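Local coordinates for protein dihydropyrimidinase (Brevibacillus agri, PDB 3SFW) that probably hydrolyses the ring amide bond of dihydropyrimidines, as a zinc-dependent enzyme of the amidohydrolase family with a TIM-barrel catalytic domain, at residues I359-N362 against Q363-D366; T368-K371 against V372-F376. One frame throughout, in Å; residues are numbered along the deposited sequence.

Interaction 1: residues I359-N362 against Q363-D366; sequences ISLN and QFVD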
# COMPACT_ATOMS: atom_id res chain seq x y z
N ILE A 359 8.49 -12.02 20.43
CA ILE A 359 9.76 -12.10 19.72
C ILE A 359 10.45 -13.35 20.26
O ILE A 359 10.14 -13.76 21.37
CB ILE A 359 10.68 -10.88 20.03
CG1 ILE A 359 10.71 -10.59 21.54
CG2 ILE A 359 10.17 -9.58 19.31
CD1 ILE A 359 11.77 -9.45 21.90
N SER A 360 11.47 -13.88 19.55
CA SER A 360 12.23 -15.02 20.08
C SER A 360 13.33 -14.56 21.05
O SER A 360 13.69 -13.39 21.09
CB SER A 360 12.86 -15.86 18.97
OG SER A 360 13.90 -15.16 18.33
N LEU A 361 13.89 -15.50 21.83
CA LEU A 361 14.97 -15.14 22.74
C LEU A 361 16.18 -14.66 21.91
O LEU A 361 16.87 -13.72 22.32
CB LEU A 361 15.37 -16.36 23.60
CG LEU A 361 16.48 -16.11 24.61
CD1 LEU A 361 16.16 -14.92 25.49
CD2 LEU A 361 16.68 -17.34 25.47
N ASN A 362 16.43 -15.26 20.73
CA ASN A 362 17.56 -14.77 19.91
C ASN A 362 17.27 -13.37 19.37
O ASN A 362 18.16 -12.49 19.38
CB ASN A 362 17.87 -15.71 18.72
CG ASN A 362 18.37 -17.07 19.16
OD1 ASN A 362 19.46 -17.21 19.82
ND2 ASN A 362 17.58 -18.09 18.89
N GLN A 363 16.03 -13.14 18.94
CA GLN A 363 15.66 -11.78 18.50
C GLN A 363 15.83 -10.75 19.61
O GLN A 363 16.26 -9.63 19.33
CB GLN A 363 14.24 -11.71 17.95
CG GLN A 363 14.08 -12.46 16.61
CD GLN A 363 12.64 -12.34 16.09
OE1 GLN A 363 11.69 -12.49 16.86
NE2 GLN A 363 12.50 -11.99 14.80
N PHE A 364 15.47 -11.10 20.85
CA PHE A 364 15.64 -10.22 22.03
C PHE A 364 17.10 -9.78 22.12
O PHE A 364 17.38 -8.60 22.27
CB PHE A 364 15.18 -10.98 23.31
CG PHE A 364 15.70 -10.39 24.60
CD1 PHE A 364 15.06 -9.30 25.16
CD2 PHE A 364 16.80 -10.93 25.24
CE1 PHE A 364 15.51 -8.74 26.38
CE2 PHE A 364 17.22 -10.44 26.49
CZ PHE A 364 16.59 -9.29 27.03
N VAL A 365 18.05 -10.70 21.94
CA VAL A 365 19.45 -10.27 21.96
C VAL A 365 19.77 -9.35 20.79
O VAL A 365 20.54 -8.37 20.93
CB VAL A 365 20.41 -11.49 21.97
CG1 VAL A 365 21.90 -10.97 21.79
CG2 VAL A 365 20.23 -12.28 23.31
N ASP A 366 19.25 -9.69 19.60
CA ASP A 366 19.57 -8.90 18.41
C ASP A 366 19.10 -7.46 18.58
O ASP A 366 19.85 -6.52 18.34
CB ASP A 366 18.91 -9.54 17.17
CG ASP A 366 19.65 -9.24 15.88
OD1 ASP A 366 20.85 -8.89 15.88
OD2 ASP A 366 18.99 -9.32 14.81
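S360 holds OG between its own N and carbonyl carbon (chi1 70°), and Q363 swings CG anti to its carbonyl carbon (chi1 -68°), turning the two side chains back toward each other's backbone. The result is a capping box at the N terminus of helix 361-376, with S360 as N-cap. S360 OG accepts Q363 N at 3.0 Å in a nearly straight bond (164°). In return S360 N donates to Q363 OE1 at 3.0 Å, tilted slightly from the amide plane. Between these bonds Q363 CG packs 3.2 Å from S360 OG, and OE1 also lies 3.5 Å from I359 CA. Both polar ends have second partners: S360 OG bonds P461 O of the second subunit, and Q363 NE2 bonds K305 O. An alanine in place of Q363 would probably leave the S360 amide and the K305 carbonyl without their mate and the first turn half capped. Beyond the box, F364 N, V365 N and D366 N bond the carbonyl oxygens of S360, L361 and N362, the first helical steps. The F364 side chain, buried against M346, L349 and F350 of helix 345-354, is touched here at CB and at its ring. I359 CD1 meets F364 CB at 4.0 Å; L361 O lies at the ring edge, near its plane; L361 CD1, well off that plane, meets F364 CD2 at 4.0 Å.

Interaction 2: residues T368-K371 against V372-F376; sequences TSTK and VAKLF
The flat groups that meet between T368-K371 and V372-F376 are peptide groups, linked where the S369, T370 and K371 carbonyls accept the N-H groups of A373, K374 and L375. The S369 O to A373 N bond is 2.9 Å long, and those from T370 O to K374 N and from K371 O to L375 N are both 3.0 Å. Side-chain carbons lie against these same oxygens: V372 CB is 3.4 Å from S369 O, K374 CG 3.4 Å from T370 O, and L375 CG 3.4 Å from K371 O. This is helical i to i+3 and i to i+4 packing, following a wider pi-type turn at 368-370. Along one flank T370 and K374 run side by side in the same direction. K374 is extended beyond CG, which carries its CE to 3.8 Å from T370 CG2; its ammonium group makes a cation-pi contact with F379 and a weak hydrogen bond to S14 O of the second subunit. K371 behaves differently: CG is anti to the backbone N (chi1 -162°), then the chain bends at every later torsion and folds back to a salt bridge with D366, one turn earlier. The two lysine NZ atoms, 5.7 Å apart, may repel weakly, but each has its own partner. On the barrel side, V372 packs on I55 and P57 of strand 49-59 and, with L375, on T311 of strand 311-312, while the F376 ring meets Y236 of strand 234-237 edge-to-face.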
# COMPACT_ATOMS: atom_id res chain seq x y z
N THR A 368 18.29 -5.81 21.38
CA THR A 368 18.79 -5.06 22.54
C THR A 368 20.30 -4.86 22.55
O THR A 368 20.80 -4.05 23.30
CB THR A 368 18.41 -5.73 23.86
OG1 THR A 368 19.05 -7.01 23.93
CG2 THR A 368 16.83 -5.86 24.01
N SER A 369 21.02 -5.57 21.68
CA SER A 369 22.46 -5.60 21.77
C SER A 369 23.14 -5.70 20.38
O SER A 369 23.79 -4.73 19.91
CB SER A 369 22.89 -6.77 22.65
OG SER A 369 24.25 -6.72 22.86
N THR A 370 22.96 -6.81 19.70
CA THR A 370 23.82 -7.07 18.52
C THR A 370 23.52 -6.15 17.34
O THR A 370 24.43 -5.53 16.75
CB THR A 370 23.65 -8.52 18.06
OG1 THR A 370 23.78 -9.41 19.18
CG2 THR A 370 24.66 -8.87 16.91
N LYS A 371 22.24 -6.00 17.01
CA LYS A 371 21.87 -5.11 15.88
C LYS A 371 22.18 -3.62 16.20
O LYS A 371 22.48 -2.80 15.32
CB LYS A 371 20.40 -5.33 15.46
CG LYS A 371 20.06 -4.80 14.06
CD LYS A 371 21.01 -5.41 12.97
CE LYS A 371 21.06 -6.93 12.89
NZ LYS A 371 19.69 -7.53 12.80
N VAL A 372 22.11 -3.29 17.48
CA VAL A 372 22.48 -1.95 17.91
C VAL A 372 23.99 -1.74 17.69
O VAL A 372 24.40 -0.75 17.09
CB VAL A 372 22.23 -1.78 19.44
CG1 VAL A 372 22.70 -0.37 19.90
CG2 VAL A 372 20.72 -2.00 19.80
N ALA A 373 24.83 -2.73 18.06
CA ALA A 373 26.29 -2.56 17.83
C ALA A 373 26.57 -2.41 16.33
O ALA A 373 27.41 -1.62 15.92
CB ALA A 373 27.08 -3.79 18.38
N LYS A 374 25.88 -3.19 15.52
CA LYS A 374 26.14 -3.19 14.10
C LYS A 374 25.73 -1.83 13.42
O LYS A 374 26.51 -1.24 12.66
CB LYS A 374 25.38 -4.36 13.48
CG LYS A 374 26.09 -5.71 13.78
CD LYS A 374 25.22 -6.87 13.39
CE LYS A 374 26.05 -8.19 13.49
NZ LYS A 374 25.15 -9.24 12.95
N LEU A 375 24.57 -1.30 13.79
CA LEU A 375 24.10 -0.06 13.17
C LEU A 375 24.94 1.12 13.65
O LEU A 375 25.02 2.12 12.97
CB LEU A 375 22.62 0.20 13.52
CG LEU A 375 21.69 -0.73 12.72
CD1 LEU A 375 20.19 -0.62 13.23
CD2 LEU A 375 21.80 -0.37 11.23
N PHE A 376 25.48 1.02 14.88
CA PHE A 376 26.22 2.14 15.49
C PHE A 376 27.74 1.93 15.52
O PHE A 376 28.46 2.72 16.12
CB PHE A 376 25.64 2.43 16.88
CG PHE A 376 24.28 3.08 16.79
CD1 PHE A 376 24.18 4.39 16.31
CD2 PHE A 376 23.11 2.34 16.99
CE1 PHE A 376 22.91 4.98 16.12
CE2 PHE A 376 21.85 2.95 16.88
CZ PHE A 376 21.74 4.24 16.35

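In the fold
Interactions 1 and 2 follow one another along helix 361-376; each is local, so neither closes a long loop, and they neither nest nor cross. Followed from the N terminus, the chain reaches this helix late and enters it through the cap of interaction 1, beside helix 345-354, strand 9-11 and the first residues of strand 49-59. About 12 Å on, centre to centre, interaction 2 lies mainly against later residues of that strand (I55, P57) and strand 311-312. Links between them include the D366 OD2 to K371 NZ salt bridge (2.8 Å), a probable V365 O to T370 N hydrogen bond (3.1 Å) and the F364 O to T368 OG1 bond. The V372 side chain is about 14 Å from a zinc ion.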